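Cellulase (Uncultured bacterium, PDB 6XSO) probably hydrolyses internal glycosidic bonds in cellulose and related plant polysaccharides such as xylan, as a broad-specificity endoglucanase of glycoside hydrolase family 5. Local coordinates at residues 26-31 / 114-119; 36-41 / 356-361; 46-51 / 86-91; 126-131 / 135-140; 277-282 / 328-333. All coordinates share one frame; numbering follows the deposited sequence. Where two conformers were deposited one is given.

Contact 1: residues 26-31 / 114-119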
# COMPACT_ATOMS: atom_id res chain seq x y z
N VAL A 26 5.09 12.00 -3.69
CA VAL A 26 4.35 11.76 -2.46
C VAL A 26 3.64 13.02 -2.01
O VAL A 26 2.47 12.99 -1.60
CB VAL A 26 5.30 11.19 -1.39
CG1 VAL A 26 4.63 11.16 -0.03
CG2 VAL A 26 5.78 9.79 -1.81
N LYS A 27 4.29 14.17 -2.14
CA LYS A 27 3.60 15.43 -1.87
C LYS A 27 2.43 15.63 -2.83
O LYS A 27 1.35 16.07 -2.43
CB LYS A 27 4.58 16.59 -2.00
CG LYS A 27 3.97 17.98 -1.93
CD LYS A 27 5.03 19.05 -2.17
CE LYS A 27 4.43 20.45 -2.29
NZ LYS A 27 3.55 20.59 -3.49
N ASN A 28 2.64 15.34 -4.11
CA ASN A 28 1.63 15.66 -5.12
C ASN A 28 0.46 14.69 -5.10
O ASN A 28 -0.58 15.00 -5.70
CB ASN A 28 2.25 15.69 -6.52
CG ASN A 28 3.16 16.86 -6.72
OD1 ASN A 28 3.02 17.88 -6.07
ND2 ASN A 28 4.10 16.72 -7.64
N MET A 29 0.59 13.55 -4.42
CA MET A 29 -0.52 12.62 -4.29
C MET A 29 -1.71 13.22 -3.53
O MET A 29 -2.85 12.78 -3.72
CB MET A 29 -0.08 11.38 -3.53
CG MET A 29 0.78 10.43 -4.33
SD MET A 29 1.56 9.16 -3.32
CE MET A 29 2.56 8.32 -4.56
N GLY A 30 -1.49 14.24 -2.71
CA GLY A 30 -2.60 14.79 -1.95
C GLY A 30 -3.11 13.79 -0.93
O GLY A 30 -2.34 13.18 -0.18
N VAL A 31 -4.44 13.61 -0.91
CA VAL A 31 -5.07 12.58 -0.11
C VAL A 31 -5.51 11.45 -1.02
O VAL A 31 -6.08 11.69 -2.09
CB VAL A 31 -6.26 13.06 0.75
CG1 VAL A 31 -5.74 13.80 1.95
CG2 VAL A 31 -7.24 13.89 -0.07
N ASP A 114 -6.14 11.70 -13.99
CA ASP A 114 -4.89 12.36 -13.62
C ASP A 114 -4.59 12.20 -12.13
O ASP A 114 -3.96 13.06 -11.50
CB ASP A 114 -4.86 13.83 -14.04
CG ASP A 114 -3.44 14.32 -14.26
OD1 ASP A 114 -2.65 13.59 -14.91
OD2 ASP A 114 -3.12 15.41 -13.76
N MET A 115 -5.03 11.08 -11.56
CA MET A 115 -4.62 10.71 -10.22
C MET A 115 -3.44 9.75 -10.30
O MET A 115 -3.25 9.04 -11.29
CB MET A 115 -5.77 10.02 -9.46
CG MET A 115 -6.92 11.00 -9.07
SD MET A 115 -8.17 10.27 -7.96
CE MET A 115 -8.95 9.20 -9.13
N TYR A 116 -2.63 9.74 -9.24
CA TYR A 116 -1.61 8.71 -9.08
C TYR A 116 -2.27 7.35 -8.81
O TYR A 116 -3.35 7.26 -8.24
CB TYR A 116 -0.69 9.04 -7.90
CG TYR A 116 0.20 10.22 -8.14
CD1 TYR A 116 -0.27 11.51 -7.95
CD2 TYR A 116 1.49 10.05 -8.58
CE1 TYR A 116 0.54 12.61 -8.19
CE2 TYR A 116 2.31 11.12 -8.81
CZ TYR A 116 1.83 12.40 -8.61
OH TYR A 116 2.64 13.47 -8.84
N CYS A 117 -1.57 6.29 -9.20
CA CYS A 117 -2.04 4.92 -8.98
C CYS A 117 -0.88 4.08 -8.45
O CYS A 117 0.18 4.03 -9.07
CB CYS A 117 -2.57 4.29 -10.27
SG CYS A 117 -3.37 2.70 -9.98
N ILE A 118 -1.08 3.45 -7.29
CA ILE A 118 -0.12 2.48 -6.76
C ILE A 118 -0.69 1.08 -6.96
O ILE A 118 -1.82 0.81 -6.55
CB ILE A 118 0.12 2.73 -5.26
CG1 ILE A 118 0.76 4.09 -4.98
CG2 ILE A 118 1.00 1.61 -4.67
CD1 ILE A 118 0.70 4.48 -3.47
N ILE A 119 0.10 0.17 -7.56
CA ILE A 119 -0.25 -1.24 -7.61
C ILE A 119 0.78 -2.02 -6.80
O ILE A 119 1.96 -1.64 -6.76
CB ILE A 119 -0.37 -1.84 -9.02
CG1 ILE A 119 0.91 -1.59 -9.81
CG2 ILE A 119 -1.61 -1.27 -9.73
CD1 ILE A 119 0.91 -2.32 -11.17
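M29, near the end of helix 22-28, and Y116, the first residue of strand 116-119, bring the two backbones nearest each other, with CA atoms 6.3 Å apart. G30, at phi 67°, then swings the chain out of helical geometry toward strand 31-34. The M29 side chain crosses that of Y116 at about a right angle. Its CG lies beside the backbone N (chi1 -75°), which sets this methylene over one face of the phenol ring, 4.2 Å from the centroid and displaced toward the rim, a CH-pi contact. Beyond CG the chain runs extended, and M29 CE ends 4.4 Å from I118 CD1. N28 reaches the far end of the ring, where its CB lies 3.2 Å from Y116 OH; amide and ring are inclined at 30°. Neither polar end is satisfied by the other: E20 takes Y116 OH with one carboxylate oxygen and N28 ND2 with the other, and K167 adds a cation-pi contact to the ring. M29 also touches A78, L169, A345 and F347, so it fills the N-terminal mouth of the TIM barrel, the end away from the active site in this fold. The contact is thus mainly apolar, with its polar end tied together through the shared E20 carboxylate, which probably fixes the rotation of the phenol.

Contact 2: residues 36-41 / 356-361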
# COMPACT_ATOMS: atom_id res chain seq x y z
N GLY A 36 -9.98 -1.23 -1.74
CA GLY A 36 -9.73 -2.44 -0.99
C GLY A 36 -10.77 -3.54 -1.21
O GLY A 36 -11.91 -3.32 -1.63
N ASN A 37 -10.33 -4.77 -0.90
CA ASN A 37 -11.17 -5.97 -0.95
C ASN A 37 -11.70 -6.23 -2.36
O ASN A 37 -12.79 -6.78 -2.55
CB ASN A 37 -12.33 -5.91 0.06
CG ASN A 37 -11.89 -6.17 1.50
OD1 ASN A 37 -10.70 -6.31 1.84
ND2 ASN A 37 -12.89 -6.25 2.37
N THR A 38 -10.91 -5.87 -3.36
CA THR A 38 -11.31 -5.87 -4.77
C THR A 38 -10.34 -6.74 -5.54
O THR A 38 -10.44 -7.98 -5.50
CB THR A 38 -11.47 -4.41 -5.24
OG1 THR A 38 -12.39 -3.74 -4.37
CG2 THR A 38 -12.05 -4.38 -6.64
N LEU A 39 -9.33 -6.17 -6.21
CA LEU A 39 -8.36 -7.03 -6.90
C LEU A 39 -7.46 -7.78 -5.93
O LEU A 39 -6.77 -8.72 -6.34
CB LEU A 39 -7.52 -6.22 -7.88
CG LEU A 39 -8.31 -5.36 -8.88
CD1 LEU A 39 -7.40 -4.68 -9.90
CD2 LEU A 39 -9.37 -6.19 -9.60
N ASP A 40 -7.46 -7.38 -4.65
CA ASP A 40 -6.78 -8.10 -3.58
C ASP A 40 -7.61 -9.23 -2.99
O ASP A 40 -7.06 -10.05 -2.23
CB ASP A 40 -6.37 -7.12 -2.46
CG ASP A 40 -7.49 -6.11 -2.08
OD1 ASP A 40 -8.20 -5.58 -2.96
OD2 ASP A 40 -7.63 -5.83 -0.86
N ALA A 41 -8.89 -9.32 -3.30
CA ALA A 41 -9.71 -10.39 -2.74
C ALA A 41 -9.19 -11.75 -3.19
O ALA A 41 -8.67 -11.91 -4.30
CB ALA A 41 -11.16 -10.23 -3.19
N ALA A 356 -22.18 -1.87 -3.45
CA ALA A 356 -22.99 -1.43 -4.57
C ALA A 356 -22.94 0.09 -4.76
O ALA A 356 -23.28 0.58 -5.84
CB ALA A 356 -24.43 -1.89 -4.39
N SER A 357 -22.54 0.84 -3.72
CA SER A 357 -22.44 2.29 -3.86
C SER A 357 -21.43 2.66 -4.93
O SER A 357 -21.58 3.68 -5.61
CB SER A 357 -22.07 2.93 -2.52
OG SER A 357 -23.11 2.74 -1.57
N ARG A 358 -20.39 1.85 -5.09
CA ARG A 358 -19.38 2.15 -6.09
C ARG A 358 -19.94 2.12 -7.51
O ARG A 358 -19.42 2.80 -8.40
CB ARG A 358 -18.25 1.12 -5.99
CG ARG A 358 -17.44 1.20 -4.73
CD ARG A 358 -16.37 0.12 -4.76
NE ARG A 358 -15.51 0.09 -3.58
CZ ARG A 358 -14.53 -0.80 -3.43
NH1 ARG A 358 -14.29 -1.66 -4.42
NH2 ARG A 358 -13.78 -0.81 -2.34
N THR A 359 -20.96 1.30 -7.75
CA THR A 359 -21.53 1.15 -9.08
C THR A 359 -22.36 2.35 -9.48
O THR A 359 -22.59 2.57 -10.68
CB THR A 359 -22.36 -0.13 -9.08
OG1 THR A 359 -21.57 -1.19 -8.50
CG2 THR A 359 -22.80 -0.51 -10.48
N MET A 360 -22.78 3.17 -8.51
CA MET A 360 -23.71 4.25 -8.83
C MET A 360 -23.07 5.30 -9.73
O MET A 360 -23.62 5.59 -10.80
CB MET A 360 -24.31 4.81 -7.54
CG MET A 360 -25.29 3.84 -6.89
SD MET A 360 -25.88 4.34 -5.27
CE MET A 360 -27.02 5.65 -5.73
N PRO A 361 -21.94 5.93 -9.36
CA PRO A 361 -21.22 5.85 -8.09
C PRO A 361 -21.76 6.85 -7.08
O PRO A 361 -22.31 7.88 -7.46
CB PRO A 361 -19.80 6.22 -8.50
CG PRO A 361 -20.02 7.27 -9.56
CD PRO A 361 -21.26 6.82 -10.32
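R358 reaches across to G36 and T38 with an extended side chain. From CB, which points at the opposing loop, the chain runs through CG and CD to NE with chi2 and chi3 both at 180°, passing L35, Q60 and L67. NE donates to S353 O, earlier in the same loop. At the tip NH1 meets T38 OG1 at 2.8 Å, nearly straight at 170° and in the guanidinium plane, while NH2 meets G36 O at 3.2 Å on a carbonyl lone pair. T38 OG1 donates in turn to G36 O, also at 2.8 Å, from above the carbonyl plane, so two donors grip that oxygen from different directions. Behind them the D40 carboxylate accepts from N37 N and T38 N across the type I turn T38-A41. A leucine in place of R358 would probably leave T38 OG1 and S353 O without this donor and G36 O with the T38 hydroxyl alone of the two described. These loops follow the first and last strands of the TIM barrel, at the C-terminal end of the sheet. The contact therefore fastens the seam where the barrel closes, with a buried cation whose charge is probably eased by neutral oxygens.

Contact 3: residues 46-51 / 86-91. With NA (sodium ion), chain D.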
# COMPACT_ATOMS: atom_id res chain seq x y z
N LYS A 46 -10.98 -21.83 -3.43
CA LYS A 46 -11.57 -21.74 -4.75
C LYS A 46 -10.47 -21.64 -5.80
O LYS A 46 -9.32 -21.29 -5.51
CB LYS A 46 -12.47 -20.51 -4.89
CG LYS A 46 -13.48 -20.30 -3.78
CD LYS A 46 -14.83 -20.91 -4.12
CE LYS A 46 -15.92 -20.24 -3.29
NZ LYS A 46 -16.82 -21.24 -2.65
N THR A 47 -10.86 -21.97 -7.03
CA THR A 47 -10.07 -21.74 -8.24
C THR A 47 -10.93 -20.88 -9.15
O THR A 47 -12.13 -21.15 -9.31
CB THR A 47 -9.74 -23.08 -8.90
OG1 THR A 47 -8.94 -23.87 -8.01
CG2 THR A 47 -8.98 -22.90 -10.21
N TRP A 48 -10.33 -19.84 -9.73
CA TRP A 48 -11.07 -18.94 -10.59
C TRP A 48 -10.99 -19.36 -12.05
O TRP A 48 -9.98 -19.90 -12.51
CB TRP A 48 -10.50 -17.53 -10.50
CG TRP A 48 -10.35 -16.93 -9.14
CD1 TRP A 48 -9.27 -16.23 -8.69
CD2 TRP A 48 -11.29 -16.96 -8.06
NE1 TRP A 48 -9.50 -15.79 -7.41
CE2 TRP A 48 -10.72 -16.24 -6.99
CE3 TRP A 48 -12.56 -17.53 -7.90
CZ2 TRP A 48 -11.37 -16.07 -5.77
CZ3 TRP A 48 -13.21 -17.34 -6.67
CH2 TRP A 48 -12.62 -16.62 -5.63
N THR A 49 -12.07 -19.08 -12.79
CA THR A 49 -12.07 -19.17 -14.25
C THR A 49 -12.39 -17.86 -14.95
O THR A 49 -12.29 -17.80 -16.18
CB THR A 49 -13.07 -20.24 -14.74
OG1 THR A 49 -14.39 -19.92 -14.27
CG2 THR A 49 -12.66 -21.62 -14.26
N THR A 50 -12.79 -16.81 -14.21
CA THR A 50 -13.00 -15.49 -14.79
C THR A 50 -12.40 -14.44 -13.86
O THR A 50 -12.25 -14.66 -12.65
CB THR A 50 -14.48 -15.13 -14.95
OG1 THR A 50 -15.05 -14.86 -13.67
CG2 THR A 50 -15.24 -16.26 -15.62
N THR A 51 -12.08 -13.27 -14.42
CA THR A 51 -11.58 -12.20 -13.56
C THR A 51 -12.66 -11.71 -12.61
O THR A 51 -12.36 -11.23 -11.51
CB THR A 51 -11.04 -11.01 -14.36
OG1 THR A 51 -12.10 -10.34 -15.04
CG2 THR A 51 -10.02 -11.43 -15.36
N TYR A 86 -1.62 -14.70 -6.34
CA TYR A 86 -1.28 -16.12 -6.30
C TYR A 86 -2.34 -17.00 -6.96
O TYR A 86 -2.00 -18.10 -7.45
CB TYR A 86 -1.00 -16.59 -4.87
CG TYR A 86 -2.21 -16.77 -3.96
CD1 TYR A 86 -2.82 -18.01 -3.81
CD2 TYR A 86 -2.71 -15.70 -3.22
CE1 TYR A 86 -3.91 -18.17 -2.97
CE2 TYR A 86 -3.81 -15.86 -2.38
CZ TYR A 86 -4.39 -17.11 -2.26
OH TYR A 86 -5.48 -17.29 -1.43
N GLN A 87 -3.60 -16.58 -6.97
CA GLN A 87 -4.64 -17.35 -7.65
C GLN A 87 -4.69 -17.05 -9.14
O GLN A 87 -5.59 -17.55 -9.84
CB GLN A 87 -6.01 -17.10 -7.01
CG GLN A 87 -6.00 -17.32 -5.50
CD GLN A 87 -7.39 -17.50 -4.91
OE1 GLN A 87 -8.01 -16.54 -4.48
NE2 GLN A 87 -7.88 -18.75 -4.92
N GLU A 88 -3.74 -16.25 -9.63
CA GLU A 88 -3.65 -15.87 -11.03
C GLU A 88 -2.32 -16.27 -11.64
O GLU A 88 -1.99 -15.82 -12.74
CB GLU A 88 -3.90 -14.36 -11.18
CG GLU A 88 -5.25 -13.87 -10.64
CD GLU A 88 -6.47 -14.43 -11.40
OE1 GLU A 88 -6.34 -14.99 -12.50
OE2 GLU A 88 -7.59 -14.28 -10.87
N MET A 89 -1.56 -17.13 -10.97
CA MET A 89 -0.23 -17.55 -11.37
C MET A 89 -0.23 -19.06 -11.59
O MET A 89 -0.83 -19.81 -10.81
CB MET A 89 0.79 -17.23 -10.28
CG MET A 89 1.03 -15.75 -10.07
SD MET A 89 1.83 -15.30 -8.52
CE MET A 89 3.45 -16.03 -8.76
N ASP A 90 0.44 -19.50 -12.65
CA ASP A 90 0.57 -20.93 -12.93
C ASP A 90 1.73 -21.51 -12.13
O ASP A 90 2.34 -20.85 -11.29
CB ASP A 90 0.60 -21.15 -14.45
CG ASP A 90 1.95 -20.82 -15.09
OD1 ASP A 90 2.90 -20.43 -14.37
OD2 ASP A 90 2.03 -20.95 -16.33
N ALA A 91 2.03 -22.80 -12.39
CA ALA A 91 3.05 -23.50 -11.61
C ALA A 91 4.41 -22.83 -11.75
O ALA A 91 5.23 -22.90 -10.83
CB ALA A 91 3.14 -24.96 -12.05
NA NA D . -8.14 -19.27 -13.69
O HOH W 1 -7.58 -14.15 -5.74
O HOH W 2 -7.37 -19.76 -9.34
O HOH W 3 -9.37 -14.97 -12.76
O HOH W 4 -7.10 -17.68 -12.37
O HOH W 5 -8.71 -20.74 -15.54
O HOH W 6 -6.88 -20.79 -12.20
O HOH W 7 -6.50 -18.93 -15.20
O HOH W 8 -9.40 -17.36 -14.39
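W48 packs against Q87 and E88 while its carbonyl oxygen, unusually, binds a sodium ion at 2.3 Å, the remaining five ligands being waters. The site lies in the loops that follow the first and second strands of the TIM barrel. One sodium-bound molecule, water 4, donates to Q87 O and E88 OE1, coupling the ion to the second loop; water 2 joins W48 N to the same Q87 O. The E88 chain bends at chi2 (-65°), bringing OE2 to 3.4 Å from W48 CD1, with carboxylate and indole only 19° apart in tilt. H54 ND1 holds that OE2, and the H54 ring also meets the indole. Q87 crosses the indole obliquely, its NE2 over one face near the rim and bonded to D43 O. At the indole edge, in the ring plane, water 1 accepts from W48 NE1 at 3.0 Å and donates to Q87 OE1 at 2.7 Å.

Contact 4: residues 126-131 / 135-140; sequences GADKDA and WIKADE
D128 and K137 form a salt bridge inside the long loop that joins strand 116-119 to helix 140-161. K137 NZ donates to D128 OD1 at 2.7 Å, approaching on the syn side of the carboxylate and 18° out of its plane; the second oxygen, OD2, is 3.4 Å from the same NZ. The lysine chain is extended as far as CE and then bends at its last torsion (chi4 -60°), which turns the ammonium group onto the acid, and the two side chains cross at about a right angle. S134 completes the arrangement: its backbone N donates to D128 OD1, and its hydroxyl is bonded to both K137 NZ and G126 O. The buried ammonium is thus held by more than one oxygen, and its charge is probably offset largely by D128. In the TIM barrel this is the third beta-alpha loop, at the C-terminal end of the sheet, and here it doubles back on itself, with G126 and K137 CA atoms 7.6 Å apart. Water 9 spans the fold-back, accepting from G126 N at 3.0 Å and lying 2.8 Å from I136 O, to which it can donate. The backbone angles of G126 would press any CB against the preceding carbonyl oxygen. Beyond K137 the chain makes an inverse gamma turn centred on A138, and D139 takes the N-cap position of helix 140-161, its OD1 accepting from N142 N.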
# COMPACT_ATOMS: atom_id res chain seq x y z
N GLY A 126 0.91 -11.96 4.36
CA GLY A 126 -0.01 -11.75 5.47
C GLY A 126 -0.13 -12.93 6.40
O GLY A 126 0.62 -13.92 6.32
N ALA A 127 -1.06 -12.81 7.33
CA ALA A 127 -1.23 -13.81 8.38
C ALA A 127 -1.95 -15.05 7.86
O ALA A 127 -3.04 -14.96 7.28
CB ALA A 127 -2.02 -13.19 9.54
N ASP A 128 -1.35 -16.21 8.09
CA ASP A 128 -2.01 -17.47 7.78
C ASP A 128 -3.31 -17.59 8.55
O ASP A 128 -3.39 -17.21 9.72
CB ASP A 128 -1.14 -18.64 8.21
CG ASP A 128 0.23 -18.63 7.58
OD1 ASP A 128 0.36 -18.12 6.44
OD2 ASP A 128 1.16 -19.17 8.24
N LYS A 129 -4.31 -18.19 7.92
CA LYS A 129 -5.60 -18.39 8.58
C LYS A 129 -6.37 -19.47 7.83
O LYS A 129 -6.70 -19.27 6.65
CB LYS A 129 -6.39 -17.08 8.59
CG LYS A 129 -7.81 -17.16 9.13
CD LYS A 129 -7.85 -17.67 10.56
CE LYS A 129 -9.13 -17.22 11.25
NZ LYS A 129 -10.29 -17.11 10.32
N ASP A 130 -6.64 -20.58 8.50
CA ASP A 130 -7.43 -21.69 7.94
C ASP A 130 -6.77 -22.15 6.65
O ASP A 130 -5.58 -22.52 6.69
CB ASP A 130 -8.88 -21.23 7.85
CG ASP A 130 -9.48 -20.92 9.20
OD1 ASP A 130 -9.15 -21.63 10.18
OD2 ASP A 130 -10.26 -19.95 9.29
N ALA A 131 -7.46 -22.15 5.51
CA ALA A 131 -6.90 -22.63 4.26
C ALA A 131 -5.91 -21.66 3.64
O ALA A 131 -5.17 -22.04 2.72
CB ALA A 131 -8.02 -22.91 3.26
N TRP A 135 2.38 -16.93 0.78
CA TRP A 135 3.59 -17.52 0.23
C TRP A 135 4.82 -16.63 0.38
O TRP A 135 5.94 -17.15 0.36
CB TRP A 135 3.41 -17.97 -1.22
CG TRP A 135 3.21 -16.93 -2.26
CD1 TRP A 135 2.03 -16.33 -2.60
CD2 TRP A 135 4.20 -16.40 -3.15
NE1 TRP A 135 2.23 -15.43 -3.63
CE2 TRP A 135 3.55 -15.48 -4.00
CE3 TRP A 135 5.57 -16.61 -3.32
CZ2 TRP A 135 4.23 -14.76 -4.98
CZ3 TRP A 135 6.24 -15.90 -4.30
CH2 TRP A 135 5.56 -14.99 -5.12
N ILE A 136 4.64 -15.32 0.54
CA ILE A 136 5.74 -14.38 0.75
C ILE A 136 5.82 -14.13 2.25
O ILE A 136 4.91 -13.53 2.83
CB ILE A 136 5.55 -13.08 -0.03
CG1 ILE A 136 5.39 -13.36 -1.52
CG2 ILE A 136 6.72 -12.13 0.24
CD1 ILE A 136 5.02 -12.13 -2.33
N LYS A 137 6.88 -14.61 2.89
CA LYS A 137 7.04 -14.45 4.33
C LYS A 137 8.38 -13.81 4.67
O LYS A 137 9.39 -14.04 3.99
CB LYS A 137 6.93 -15.79 5.06
CG LYS A 137 5.62 -16.52 4.81
CD LYS A 137 5.44 -17.63 5.83
CE LYS A 137 4.14 -18.38 5.69
NZ LYS A 137 2.96 -17.49 5.85
N ALA A 138 8.38 -13.04 5.76
CA ALA A 138 9.59 -12.42 6.29
C ALA A 138 10.34 -13.47 7.09
O ALA A 138 10.32 -13.53 8.32
CB ALA A 138 9.24 -11.20 7.14
N ASP A 139 11.00 -14.35 6.33
CA ASP A 139 11.72 -15.50 6.85
C ASP A 139 12.79 -15.76 5.80
O ASP A 139 12.45 -15.86 4.62
CB ASP A 139 10.79 -16.70 6.98
CG ASP A 139 11.50 -17.94 7.46
OD1 ASP A 139 12.26 -18.57 6.67
OD2 ASP A 139 11.35 -18.31 8.65
N GLU A 140 14.06 -15.77 6.20
CA GLU A 140 15.12 -15.79 5.20
C GLU A 140 15.12 -17.09 4.39
O GLU A 140 15.51 -17.10 3.22
CB GLU A 140 16.50 -15.53 5.83
CG GLU A 140 17.55 -15.19 4.79
CD GLU A 140 18.84 -14.72 5.39
OE1 GLU A 140 18.87 -14.49 6.61
OE2 GLU A 140 19.82 -14.61 4.61
O HOH W 9 3.62 -12.85 5.26

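Contact 5: residues 277-282 / 328-333; sequences KTISAI and MFQFVD
With chi1 at -174°, I279 stretches CG1 away from its own amide nitrogen, and a chi2 of 58° then turns CD1 against the neighbouring helix, where it lies 3.7 Å from Q330 CB and 4.0 Å from F331 N. One turn further along, I282 extends CG2 anti to its own N. That methyl meets F331 CD1 at 3.6 Å, coming at the edge of the phenyl ring near its plane, and the two side chains cross at about a right angle. In the conformer described, Q330 NE2 bonds S326 OG while OE1 lies 3.8 Å from I279 CB. T278 is the N-cap of helix 279-298: its OG1 accepts from A281 N at 3.1 Å, steadying the first turn that carries both isoleucines. Cutting the I279 side chain back to an alanine is likely to open a gap over Q330 CB and the backbone at F331. L327 extends the apolar patch, touching both I279 and I282. These are the outer helices 279-298 and 325-341 of the TIM barrel, on either side of strand 304-309 in sequence; helix 366-377 packs against helix 325-341 through F329, V332 and the D333-R371 salt bridge.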
# COMPACT_ATOMS: atom_id res chain seq x y z
N LYS A 277 -9.85 7.62 24.39
CA LYS A 277 -8.85 8.67 24.47
C LYS A 277 -9.48 10.04 24.24
O LYS A 277 -10.50 10.18 23.56
CB LYS A 277 -7.76 8.45 23.42
CG LYS A 277 -6.96 7.18 23.62
CD LYS A 277 -5.89 7.04 22.58
CE LYS A 277 -5.15 5.72 22.75
NZ LYS A 277 -4.13 5.53 21.69
N THR A 278 -8.83 11.05 24.81
CA THR A 278 -9.21 12.41 24.53
C THR A 278 -8.54 12.85 23.24
O THR A 278 -7.55 12.26 22.79
CB THR A 278 -8.72 13.35 25.63
OG1 THR A 278 -7.28 13.37 25.59
CG2 THR A 278 -9.21 12.88 27.00
N ILE A 279 -9.07 13.91 22.63
CA ILE A 279 -8.48 14.37 21.38
C ILE A 279 -7.06 14.87 21.60
O ILE A 279 -6.20 14.70 20.73
CB ILE A 279 -9.38 15.40 20.66
CG1 ILE A 279 -8.79 15.73 19.29
CG2 ILE A 279 -9.56 16.67 21.51
CD1 ILE A 279 -8.60 14.56 18.33
N SER A 280 -6.77 15.44 22.77
CA SER A 280 -5.40 15.84 23.06
C SER A 280 -4.46 14.63 23.04
O SER A 280 -3.37 14.69 22.45
CB SER A 280 -5.33 16.55 24.40
OG SER A 280 -3.98 16.77 24.76
N ALA A 281 -4.86 13.53 23.67
CA ALA A 281 -4.02 12.35 23.68
C ALA A 281 -3.84 11.79 22.27
O ALA A 281 -2.76 11.30 21.92
CB ALA A 281 -4.61 11.31 24.63
N ILE A 282 -4.92 11.82 21.47
CA ILE A 282 -4.86 11.32 20.09
C ILE A 282 -3.86 12.12 19.27
O ILE A 282 -3.06 11.55 18.52
CB ILE A 282 -6.27 11.35 19.45
CG1 ILE A 282 -7.17 10.31 20.12
CG2 ILE A 282 -6.20 11.11 17.94
CD1 ILE A 282 -8.67 10.56 19.96
N MET A 328 -13.71 10.81 15.68
CA MET A 328 -13.03 10.28 14.51
C MET A 328 -12.69 11.39 13.52
O MET A 328 -11.59 11.42 12.95
CB MET A 328 -13.88 9.21 13.83
CG MET A 328 -13.18 8.62 12.64
SD MET A 328 -14.17 7.34 11.89
CE MET A 328 -13.04 6.78 10.62
N PHE A 329 -13.64 12.31 13.29
CA PHE A 329 -13.40 13.41 12.37
C PHE A 329 -12.32 14.36 12.90
O PHE A 329 -11.54 14.90 12.11
CB PHE A 329 -14.71 14.16 12.10
CG PHE A 329 -15.69 13.42 11.20
CD1 PHE A 329 -15.44 12.16 10.69
CD2 PHE A 329 -16.88 14.02 10.86
CE1 PHE A 329 -16.37 11.52 9.86
CE2 PHE A 329 -17.80 13.39 10.03
CZ PHE A 329 -17.55 12.16 9.54
N GLN A 330 -12.26 14.58 14.21
CA GLN A 330 -11.18 15.40 14.77
C GLN A 330 -9.84 14.70 14.60
O GLN A 330 -8.82 15.35 14.36
CB GLN A 330 -11.45 15.68 16.25
CG GLN A 330 -12.76 16.40 16.49
CD GLN A 330 -13.18 16.37 17.95
OE1 GLN A 330 -12.39 16.72 18.83
NE2 GLN A 330 -14.41 15.95 18.21
N PHE A 331 -9.84 13.37 14.72
CA PHE A 331 -8.64 12.59 14.47
C PHE A 331 -8.21 12.73 13.01
O PHE A 331 -7.02 12.97 12.72
CB PHE A 331 -8.90 11.11 14.84
CG PHE A 331 -7.97 10.13 14.16
CD1 PHE A 331 -6.65 10.05 14.55
CD2 PHE A 331 -8.41 9.32 13.14
CE1 PHE A 331 -5.78 9.17 13.94
CE2 PHE A 331 -7.55 8.45 12.50
CZ PHE A 331 -6.24 8.36 12.91
N VAL A 332 -9.17 12.59 12.08
CA VAL A 332 -8.90 12.75 10.65
C VAL A 332 -8.24 14.10 10.37
O VAL A 332 -7.23 14.20 9.67
CB VAL A 332 -10.21 12.60 9.85
CG1 VAL A 332 -10.09 13.19 8.45
CG2 VAL A 332 -10.65 11.14 9.82
N ASP A 333 -8.86 15.17 10.86
CA ASP A 333 -8.34 16.51 10.60
C ASP A 333 -6.86 16.58 10.96
O ASP A 333 -6.04 17.10 10.19
CB ASP A 333 -9.08 17.54 11.45
CG ASP A 333 -10.50 17.81 10.99
OD1 ASP A 333 -10.92 17.33 9.93
OD2 ASP A 333 -11.22 18.54 11.72

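In the fold
Contacts 1, 2 and 4 are buried, contacts 3 and 5 only partly so. Contacts 1 and 5 are chiefly apolar, but contact 1 lies inside the barrel mouth, about 12 Å from the chain centre, and contact 5 between outer helices at about 24 Å. Contacts 2 and 3 join different loops at the C-terminal end of the sheet, and contact 4 folds one such loop on itself; all three are chiefly polar, with direct bonds to neutral oxygens in contact 2, waters and sodium in contact 3, a salt bridge in contact 4. Contacts 2 and 3 both draw on the loop after strand 31-34. Contacts 3 and 4 touch, Y86 CB lying 3.7 Å from W135 NE1.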